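Local coordinates for Abbfa_003403 (Acinetobacter baumannii, PDB 4ZXH), which is a four-domain nonribosomal peptide synthetase module that probably activates an amino acid, condenses it with a carrier-bound partner and releases the product through its thioesterase domain, at residues Pro974-Glu979 / Ile1043-Lys1048; Ser1053-Leu1058 / Arg1094-Pro1099; Trp1068-Ile1073 / Ala1141-Ile1146. One frame throughout, in Å; residues are numbered along the deposited sequence.

Contact 1 of 3, residues Pro974-Glu979 / Ile1043-Lys1048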
loop_
_atom_site.group_PDB
_atom_site.type_symbol
_atom_site.label_atom_id
_atom_site.label_comp_id
_atom_site.label_asym_id
_atom_site.label_seq_id
_atom_site.Cartn_x
_atom_site.Cartn_y
_atom_site.Cartn_z
ATOM N N PRO A 974 11.226 17.398 19.908
ATOM C CA PRO A 974 12.232 17.548 18.845
ATOM C C PRO A 974 13.646 17.514 19.404
ATOM O O PRO A 974 13.829 17.947 20.520
ATOM C CB PRO A 974 11.906 18.916 18.247
ATOM C CG PRO A 974 11.173 19.624 19.328
ATOM C CD PRO A 974 10.338 18.564 19.964
ATOM N N ARG A 975 14.625 17.009 18.660
ATOM C CA ARG A 975 15.930 16.722 19.266
ATOM C C ARG A 975 17.102 17.542 18.705
ATOM O O ARG A 975 18.157 17.632 19.334
ATOM C CB ARG A 975 16.225 15.217 19.136
ATOM C CG ARG A 975 15.160 14.321 19.820
ATOM C CD ARG A 975 15.149 12.877 19.299
ATOM N NE ARG A 975 14.769 12.815 17.890
ATOM C CZ ARG A 975 14.811 11.706 17.157
ATOM N NH1 ARG A 975 15.208 10.567 17.711
ATOM N NH2 ARG A 975 14.445 11.732 15.877
ATOM N N ASP A 976 16.924 18.158 17.545
ATOM C CA ASP A 976 17.988 18.975 16.979
ATOM C C ASP A 976 17.368 20.199 16.292
ATOM O O ASP A 976 16.139 20.332 16.285
ATOM C CB ASP A 976 18.859 18.119 16.034
ATOM C CG ASP A 976 18.117 17.641 14.795
ATOM O OD1 ASP A 976 16.908 17.910 14.665
ATOM O OD2 ASP A 976 18.757 16.978 13.943
ATOM N N PRO A 977 18.195 21.116 15.745
ATOM C CA PRO A 977 17.594 22.289 15.087
ATOM C C PRO A 977 16.579 21.988 13.952
ATOM O O PRO A 977 15.624 22.738 13.772
ATOM C CB PRO A 977 18.820 23.026 14.532
ATOM C CG PRO A 977 19.903 22.738 15.541
ATOM C CD PRO A 977 19.644 21.307 15.978
ATOM N N ILE A 978 16.784 20.926 13.187
ATOM C CA ILE A 978 15.853 20.612 12.115
ATOM C C ILE A 978 14.492 20.209 12.680
ATOM O O ILE A 978 13.448 20.669 12.222
ATOM C CB ILE A 978 16.391 19.484 11.219
ATOM C CG1 ILE A 978 17.461 20.014 10.249
ATOM C CG2 ILE A 978 15.258 18.805 10.478
ATOM C CD1 ILE A 978 18.083 18.932 9.390
ATOM N N GLU A 979 14.485 19.363 13.695
ATOM C CA GLU A 979 13.201 18.954 14.235
ATOM C C GLU A 979 12.538 20.118 14.999
ATOM O O GLU A 979 11.311 20.222 15.005
ATOM C CB GLU A 979 13.359 17.713 15.118
ATOM C CG GLU A 979 13.907 16.504 14.361
ATOM C CD GLU A 979 14.114 15.296 15.245
ATOM O OE1 GLU A 979 14.025 15.429 16.487
ATOM O OE2 GLU A 979 14.374 14.208 14.695
ATOM N N ILE A 1043 14.856 13.106 6.028
ATOM C CA ILE A 1043 14.978 13.457 4.618
ATOM C C ILE A 1043 15.747 14.758 4.414
ATOM O O ILE A 1043 16.641 14.845 3.579
ATOM C CB ILE A 1043 13.588 13.590 3.976
ATOM C CG1 ILE A 1043 12.978 12.206 3.789
ATOM C CG2 ILE A 1043 13.661 14.336 2.648
ATOM C CD1 ILE A 1043 13.920 11.243 3.121
ATOM N N ILE A 1044 15.383 15.775 5.180
ATOM C CA ILE A 1044 16.039 17.063 5.094
ATOM C C ILE A 1044 17.487 16.979 5.588
ATOM O O ILE A 1044 18.386 17.622 5.040
ATOM C CB ILE A 1044 15.268 18.092 5.904
ATOM C CG1 ILE A 1044 13.933 18.371 5.233
ATOM C CG2 ILE A 1044 16.046 19.366 6.046
ATOM C CD1 ILE A 1044 13.051 19.311 6.031
ATOM N N ARG A 1045 17.700 16.155 6.609
ATOM C CA ARG A 1045 19.012 15.971 7.235
ATOM C C ARG A 1045 20.035 15.379 6.267
ATOM O O ARG A 1045 21.241 15.661 6.377
ATOM C CB ARG A 1045 18.872 15.078 8.465
ATOM C CG ARG A 1045 20.099 14.988 9.325
ATOM C CD ARG A 1045 19.801 14.277 10.643
ATOM N NE ARG A 1045 18.873 15.041 11.476
ATOM C CZ ARG A 1045 17.636 14.651 11.771
ATOM N NH1 ARG A 1045 17.164 13.493 11.319
ATOM N NH2 ARG A 1045 16.868 15.412 12.531
ATOM N N GLU A 1046 19.542 14.555 5.335
ATOM C CA GLU A 1046 20.376 13.905 4.317
ATOM C C GLU A 1046 21.077 14.915 3.423
ATOM O O GLU A 1046 22.182 14.664 2.944
ATOM C CB GLU A 1046 19.548 12.964 3.434
ATOM C CG GLU A 1046 19.243 11.599 4.018
ATOM C CD GLU A 1046 18.274 10.787 3.154
ATOM O OE1 GLU A 1046 17.906 11.252 2.045
ATOM O OE2 GLU A 1046 17.874 9.683 3.595
ATOM N N ASN A 1047 20.413 16.040 3.175
ATOM C CA ASN A 1047 20.960 17.097 2.333
ATOM C C ASN A 1047 21.930 17.984 3.099
ATOM O O ASN A 1047 21.511 18.925 3.766
ATOM C CB ASN A 1047 19.832 17.947 1.758
ATOM C CG ASN A 1047 20.330 19.010 0.798
ATOM O OD1 ASN A 1047 21.532 19.265 0.677
ATOM N ND2 ASN A 1047 19.397 19.647 0.111
ATOM N N LYS A 1048 23.224 17.710 2.978
ATOM C CA LYS A 1048 24.226 18.456 3.741
ATOM C C LYS A 1048 24.366 19.917 3.286
ATOM O O LYS A 1048 25.068 20.702 3.920
ATOM C CB LYS A 1048 25.583 17.759 3.660
HETATM O O HOH W 1 14.547 13.384 12.142
#

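Contact 2 of 3, residues Ser1053-Leu1058 / Arg1094-Pro1099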
loop_
_atom_site.group_PDB
_atom_site.type_symbol
_atom_site.label_atom_id
_atom_site.label_comp_id
_atom_site.label_asym_id
_atom_site.label_seq_id
_atom_site.Cartn_x
_atom_site.Cartn_y
_atom_site.Cartn_z
ATOM N N SER A 1053 18.299 29.575 8.618
ATOM C CA SER A 1053 18.543 30.848 9.267
ATOM C C SER A 1053 18.786 30.618 10.777
ATOM O O SER A 1053 18.310 29.633 11.353
ATOM C CB SER A 1053 17.361 31.796 9.020
ATOM O OG SER A 1053 17.497 33.004 9.758
ATOM N N ILE A 1054 19.528 31.511 11.421
ATOM C CA ILE A 1054 19.717 31.402 12.864
ATOM C C ILE A 1054 18.555 32.025 13.633
ATOM O O ILE A 1054 18.514 31.971 14.861
ATOM C CB ILE A 1054 21.041 32.050 13.320
ATOM C CG1 ILE A 1054 20.994 33.573 13.199
ATOM C CG2 ILE A 1054 22.222 31.470 12.548
ATOM C CD1 ILE A 1054 22.295 34.221 13.616
ATOM N N VAL A 1055 17.606 32.600 12.903
ATOM C CA VAL A 1055 16.358 33.085 13.494
ATOM C C VAL A 1055 15.203 32.128 13.214
ATOM O O VAL A 1055 14.933 31.765 12.060
ATOM C CB VAL A 1055 15.957 34.477 12.959
ATOM C CG1 VAL A 1055 14.667 34.920 13.617
ATOM C CG2 VAL A 1055 17.058 35.504 13.194
ATOM N N ILE A 1056 14.534 31.719 14.285
ATOM C CA ILE A 1056 13.339 30.880 14.202
ATOM C C ILE A 1056 12.172 31.702 14.728
ATOM O O ILE A 1056 12.247 32.262 15.826
ATOM C CB ILE A 1056 13.523 29.541 15.001
ATOM C CG1 ILE A 1056 12.254 28.701 15.018
ATOM C CG2 ILE A 1056 13.937 29.810 16.399
ATOM C CD1 ILE A 1056 11.648 28.517 13.661
ATOM N N GLU A 1057 11.110 31.837 13.939
ATOM C CA GLU A 1057 9.960 32.591 14.431
ATOM C C GLU A 1057 8.970 31.644 15.108
ATOM O O GLU A 1057 8.287 30.884 14.435
ATOM C CB GLU A 1057 9.290 33.380 13.304
ATOM C CG GLU A 1057 8.151 34.300 13.774
ATOM C CD GLU A 1057 7.824 35.433 12.785
ATOM O OE1 GLU A 1057 8.746 36.151 12.334
ATOM O OE2 GLU A 1057 6.635 35.577 12.426
ATOM N N LEU A 1058 8.923 31.684 16.444
ATOM C CA LEU A 1058 8.054 30.806 17.232
ATOM C C LEU A 1058 6.588 31.246 17.192
ATOM O O LEU A 1058 5.690 30.446 17.380
ATOM C CB LEU A 1058 8.532 30.756 18.679
ATOM C CG LEU A 1058 9.910 30.112 18.835
ATOM C CD1 LEU A 1058 10.428 30.175 20.260
ATOM C CD2 LEU A 1058 9.838 28.689 18.388
ATOM N N ARG A 1094 10.608 35.658 18.544
ATOM C CA ARG A 1094 11.692 35.190 17.702
ATOM C C ARG A 1094 12.841 34.789 18.591
ATOM O O ARG A 1094 13.099 35.423 19.608
ATOM C CB ARG A 1094 12.118 36.271 16.719
ATOM C CG ARG A 1094 10.961 36.835 15.937
ATOM C CD ARG A 1094 11.426 37.547 14.687
ATOM N NE ARG A 1094 10.315 37.825 13.791
ATOM C CZ ARG A 1094 9.895 39.045 13.507
ATOM N NH1 ARG A 1094 10.512 40.087 14.047
ATOM N NH2 ARG A 1094 8.875 39.219 12.676
ATOM N N ALA A 1095 13.516 33.715 18.220
ATOM C CA ALA A 1095 14.592 33.169 19.028
ATOM C C ALA A 1095 15.775 32.957 18.118
ATOM O O ALA A 1095 15.599 32.723 16.918
ATOM C CB ALA A 1095 14.180 31.848 19.705
ATOM N N ILE A 1096 16.976 33.041 18.677
ATOM C CA ILE A 1096 18.167 32.935 17.859
ATOM C C ILE A 1096 19.082 31.812 18.319
ATOM O O ILE A 1096 19.571 31.813 19.449
ATOM C CB ILE A 1096 18.924 34.251 17.855
ATOM C CG1 ILE A 1096 18.049 35.329 17.209
ATOM C CG2 ILE A 1096 20.253 34.091 17.139
ATOM C CD1 ILE A 1096 18.762 36.626 16.912
ATOM N N GLN A 1097 19.300 30.840 17.440
ATOM C CA GLN A 1097 20.272 29.787 17.714
ATOM C C GLN A 1097 21.676 30.214 17.236
ATOM O O GLN A 1097 21.816 31.101 16.402
ATOM C CB GLN A 1097 19.848 28.489 17.027
ATOM C CG GLN A 1097 19.962 28.562 15.532
ATOM C CD GLN A 1097 19.408 27.340 14.867
ATOM O OE1 GLN A 1097 19.137 26.327 15.518
ATOM N NE2 GLN A 1097 19.196 27.434 13.561
ATOM N N SER A 1098 22.714 29.580 17.752
ATOM C CA SER A 1098 24.067 29.895 17.296
ATOM C C SER A 1098 24.373 29.341 15.898
ATOM O O SER A 1098 24.002 28.208 15.566
ATOM C CB SER A 1098 25.085 29.361 18.307
ATOM O OG SER A 1098 26.397 29.443 17.801
ATOM N N PRO A 1099 25.058 30.134 15.072
ATOM C CA PRO A 1099 25.570 29.635 13.782
ATOM C C PRO A 1099 26.405 28.354 13.955
ATOM O O PRO A 1099 26.464 27.497 13.074
ATOM C CB PRO A 1099 26.452 30.785 13.275
ATOM C CG PRO A 1099 25.928 32.006 13.950
ATOM C CD PRO A 1099 25.400 31.548 15.302
#

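Contact 3 of 3, residues Trp1068-Ile1073 / Ala1141-Ile1146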
loop_
_atom_site.group_PDB
_atom_site.type_symbol
_atom_site.label_atom_id
_atom_site.label_comp_id
_atom_site.label_asym_id
_atom_site.label_seq_id
_atom_site.Cartn_x
_atom_site.Cartn_y
_atom_site.Cartn_z
ATOM N N TRP A 1068 12.563 39.182 21.448
ATOM C CA TRP A 1068 13.712 38.414 20.968
ATOM C C TRP A 1068 14.297 37.575 22.086
ATOM O O TRP A 1068 14.551 38.078 23.190
ATOM C CB TRP A 1068 14.799 39.329 20.421
ATOM C CG TRP A 1068 14.404 40.078 19.211
ATOM C CD1 TRP A 1068 13.836 41.312 19.164
ATOM C CD2 TRP A 1068 14.549 39.647 17.850
ATOM N NE1 TRP A 1068 13.615 41.680 17.854
ATOM C CE2 TRP A 1068 14.045 40.672 17.031
ATOM C CE3 TRP A 1068 15.056 38.494 17.248
ATOM C CZ2 TRP A 1068 14.033 40.579 15.644
ATOM C CZ3 TRP A 1068 15.040 38.402 15.868
ATOM C CH2 TRP A 1068 14.538 39.438 15.082
ATOM N N LEU A 1069 14.527 36.300 21.787
ATOM C CA LEU A 1069 15.117 35.379 22.745
ATOM C C LEU A 1069 16.434 34.818 22.230
ATOM O O LEU A 1069 16.569 34.500 21.058
ATOM C CB LEU A 1069 14.140 34.250 23.066
ATOM C CG LEU A 1069 12.811 34.742 23.672
ATOM C CD1 LEU A 1069 11.767 33.662 23.681
ATOM C CD2 LEU A 1069 12.994 35.313 25.081
ATOM N N PHE A 1070 17.408 34.682 23.118
ATOM C CA PHE A 1070 18.717 34.236 22.695
ATOM C C PHE A 1070 19.134 32.935 23.345
ATOM O O PHE A 1070 18.862 32.698 24.519
ATOM C CB PHE A 1070 19.721 35.324 22.985
ATOM C CG PHE A 1070 19.320 36.622 22.424
ATOM C CD1 PHE A 1070 19.509 36.889 21.073
ATOM C CD2 PHE A 1070 18.709 37.570 23.222
ATOM C CE1 PHE A 1070 19.119 38.097 20.529
ATOM C CE2 PHE A 1070 18.323 38.780 22.690
ATOM C CZ PHE A 1070 18.523 39.040 21.338
ATOM N N HIS A 1071 19.808 32.103 22.562
ATOM C CA HIS A 1071 20.188 30.779 23.001
ATOM C C HIS A 1071 20.984 30.813 24.288
ATOM O O HIS A 1071 21.712 31.763 24.529
ATOM C CB HIS A 1071 21.012 30.091 21.921
ATOM C CG HIS A 1071 22.282 30.800 21.584
ATOM N ND1 HIS A 1071 23.403 30.742 22.381
ATOM C CD2 HIS A 1071 22.621 31.561 20.515
ATOM C CE1 HIS A 1071 24.373 31.451 21.829
ATOM N NE2 HIS A 1071 23.924 31.959 20.697
ATOM N N PRO A 1072 20.841 29.774 25.118
ATOM C CA PRO A 1072 21.725 29.556 26.272
ATOM C C PRO A 1072 23.050 28.939 25.838
ATOM O O PRO A 1072 23.311 28.902 24.633
ATOM C CB PRO A 1072 20.934 28.578 27.133
ATOM C CG PRO A 1072 20.086 27.828 26.140
ATOM C CD PRO A 1072 19.744 28.784 25.058
ATOM N N ILE A 1073 23.843 28.444 26.790
ATOM C CA ILE A 1073 25.164 27.859 26.508
ATOM C C ILE A 1073 25.170 26.871 25.340
ATOM O O ILE A 1073 26.024 26.944 24.477
ATOM C CB ILE A 1073 25.739 27.116 27.731
ATOM C CG1 ILE A 1073 25.844 28.038 28.940
ATOM C CG2 ILE A 1073 27.132 26.600 27.410
ATOM C CD1 ILE A 1073 26.915 29.102 28.771
ATOM N N ALA A 1141 22.382 36.818 29.558
ATOM C CA ALA A 1141 23.650 37.559 29.483
ATOM C C ALA A 1141 23.906 38.136 28.083
ATOM O O ALA A 1141 24.367 39.262 27.954
ATOM C CB ALA A 1141 24.794 36.690 29.898
ATOM N N ILE A 1142 23.607 37.364 27.040
ATOM C CA ILE A 1142 23.639 37.872 25.671
ATOM C C ILE A 1142 22.738 39.089 25.522
ATOM O O ILE A 1142 23.182 40.131 25.016
ATOM C CB ILE A 1142 23.211 36.808 24.670
ATOM C CG1 ILE A 1142 24.222 35.659 24.673
ATOM C CG2 ILE A 1142 23.067 37.396 23.287
ATOM C CD1 ILE A 1142 23.878 34.540 23.748
ATOM N N ALA A 1143 21.492 38.964 25.995
ATOM C CA ALA A 1143 20.519 40.067 25.971
ATOM C C ALA A 1143 21.055 41.335 26.603
ATOM O O ALA A 1143 20.819 42.437 26.104
ATOM C CB ALA A 1143 19.249 39.667 26.667
ATOM N N TYR A 1144 21.774 41.171 27.708
ATOM C CA TYR A 1144 22.361 42.299 28.413
ATOM C C TYR A 1144 23.350 43.001 27.504
ATOM O O TYR A 1144 23.283 44.222 27.339
ATOM C CB TYR A 1144 23.038 41.827 29.698
ATOM C CG TYR A 1144 23.475 42.924 30.655
ATOM C CD1 TYR A 1144 22.541 43.665 31.373
ATOM C CD2 TYR A 1144 24.819 43.174 30.883
ATOM C CE1 TYR A 1144 22.933 44.647 32.266
ATOM C CE2 TYR A 1144 25.228 44.148 31.780
ATOM C CZ TYR A 1144 24.285 44.885 32.465
ATOM O OH TYR A 1144 24.693 45.858 33.358
ATOM N N GLU A 1145 24.246 42.230 26.887
ATOM C CA GLU A 1145 25.273 42.826 26.028
ATOM C C GLU A 1145 24.669 43.414 24.745
ATOM O O GLU A 1145 25.140 44.431 24.232
ATOM C CB GLU A 1145 26.366 41.803 25.681
ATOM C CG GLU A 1145 27.381 42.291 24.644
ATOM C CD GLU A 1145 28.190 43.509 25.112
ATOM O OE1 GLU A 1145 28.278 43.753 26.342
ATOM O OE2 GLU A 1145 28.745 44.218 24.242
ATOM N N ILE A 1146 23.618 42.785 24.233
ATOM C CA ILE A 1146 22.924 43.341 23.082
ATOM C C ILE A 1146 22.282 44.669 23.459
ATOM O O ILE A 1146 22.360 45.628 22.687
ATOM C CB ILE A 1146 21.885 42.381 22.530
ATOM C CG1 ILE A 1146 22.594 41.286 21.744
ATOM C CG2 ILE A 1146 20.946 43.093 21.607
ATOM C CD1 ILE A 1146 21.660 40.310 21.122
#

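Contact 1 of 3, residues Pro974-Glu979 / Ile1043-Lys1048
Arg-1045 reaches from the last turn of helix 1037-1046 to the carboxylates of Asp-976 and Glu-979, while the methyl end of Ile-978 fills the apolar side of the contact. Arg-1045 NH2 stands 2.8 Å from Asp-976 OD2, on its syn side, in a salt-bridged hydrogen bond that is bent and tilted from both planes, the two flat groups being turned 46° apart. Weak bonds from NE to the same oxygen and from NH2 to Asp-976 OD1 add to it. The arginine chain leaves with CG anti to the backbone N (chi1 -171°) and bends at chi3, which swings the charged end round to segment 974-979. Asp-976 has a second task as N-cap of helix 977-990, its OD1 accepting from Glu-979 N at 3.0 Å. In the helical bundle of a peptidyl carrier domain, this ties the start of the first helix to the last turn of the final one. Glu-979 sits between two arginines. Arg-975 grips it side-on, NE to OE1 and NH2 to OE2, both on syn lone pairs, while Arg-975 N meets OE1 from the anti side. The link to the other arginine is looser: Glu-979 OE2 lies 3.5 Å from Arg-1045 NH2, and a water bridges OE2 to NH1. NH2 of Arg-975 and NH2 of Arg-1045 are 5.5 Å apart, and the carboxylate of Glu-979 between them probably offsets their like charges. The apolar packing centres on Ile-978, whose CD1 lies 3.9 Å from Ile-1044 CG2 and also touches CA and CB of Arg-1045. The other side is looser: Arg-1045 is partly exposed, and beyond it Asn-1047 is poorly ordered and the Lys-1048 side chain is not modelled past CB. Asp-1230 pairs with Arg-1045 NH1.

Contact 2 of 3, residues Ser1053-Leu1058 / Arg1094-Pro1099
Arg-1094 NE meets Glu-1057 OE1 from above the carboxylate plane, 46° out of it, yet that oxygen lies squarely in the guanidinium plane. The bond, Arg-1094 NE to Glu-1057 OE1, is 2.7 Å long and fairly straight; NH2 adds a weak one to OE1, so a single oxygen carries both while Arg-1060 pairs with OE2. The residues form a non-hydrogen-bonded pair, and CG anti to the backbone N (chi1 -175°), with an extended chain beyond, lays Glu-1057 alongside Arg-1094. Next to them Ile-1056 and Ala-1095 form the hydrogen-bonded pair, with Ile-1056 N 3.0 Å from Ala-1095 O and the reverse bond at 3.1 Å between Ala-1095 N and Ile-1056 O. Toward Gln-1097 the backbone pairing continues: Gln-1097 N donates to Ile-1054 O at 2.9 Å and its NE2 reaches Ser-1053 O weakly. The Ile-1054 branches divide the apolar work: CG1 touches Ile-1096 CG2, and CG2 meets Pro-1099 CG. On the face away from Glu-1057 and Arg-1094, Ala-1095 CB touches Ile-1056 CG2 and, from another side, Leu-1058 CD1 beyond the corner. Helix 1111-1125 packs on the Glu-1057 and Val-1055 face, and carrier helix 977-990 lies against Ile-1056 and Leu-1058. The result is an antiparallel edge strand of an otherwise parallel sheet, as in the alpha/beta-hydrolase fold of thioesterase domains.

Contact 3 of 3, residues Trp1068-Ile1073 / Ala1141-Ile1146
The Phe-1070 ring takes Ile-1146 CD1 over one face, near CE1 and CZ, while Ile-1142 CG2 and Ala-1143 CB approach it obliquely. The ring of His-1071 receives Ile-1142 CD1 over a face in a CH-pi contact, 4.0 Å from the ring centroid and 27° off its normal. Ile-1142 thus serves both rings with different branches, CG2 lying 3.9 Å from Phe-1070 CG. With CG2 anti to the backbone N (chi1 -65°), that branch faces Phe-1070, while the extended CG1 arm carries CD1 over the histidine. The arrangement is helix-on-sheet packing in the alpha/beta-hydrolase fold of the thioesterase domain: helix 1138-1152, which follows the probable nucleophile elbow, lies across strand 1067-1070, and Phe-1070 also touches residues of that elbow. At the histidine, both ring nitrogens are engaged. His-1071 ND1 donates to Pro-1072 O at 2.9 Å, the acceptor lying close to the ring plane, and NE2 is hydrogen-bonded to Tyr-1118 OH, so the ring's rotation is fixed from two sides. Met-1114 and Ala-1115 of helix 1111-1125 pack against Ile-1142 and Ile-1146 respectively.

Overall arrangement
Contacts 2 and 3 share one sheet: strands 1093-1096 and 1067-1070 are neighbours, probably joined by a bond from Leu-1069 N to Arg-1094 O (2.7 Å), and the centres of the two contacts lie about 12 Å apart. Contact 1 belongs to the carrier domain, its centre about 15 Å from that of contact 2. The two touch where Pro-977 CB meets Gln-1097 OE1 at 3.5 Å, so the carrier's first helix rests on the outer part of the thioesterase sheet. Contacts 1 and 3 do not meet, their nearest atoms being about 10 Å apart. In contact 3, Phe-1070 touches the probable nucleophile elbow of the thioesterase, whereas the carrier's phosphopantetheine occupies a pocket reaching into the condensation domain.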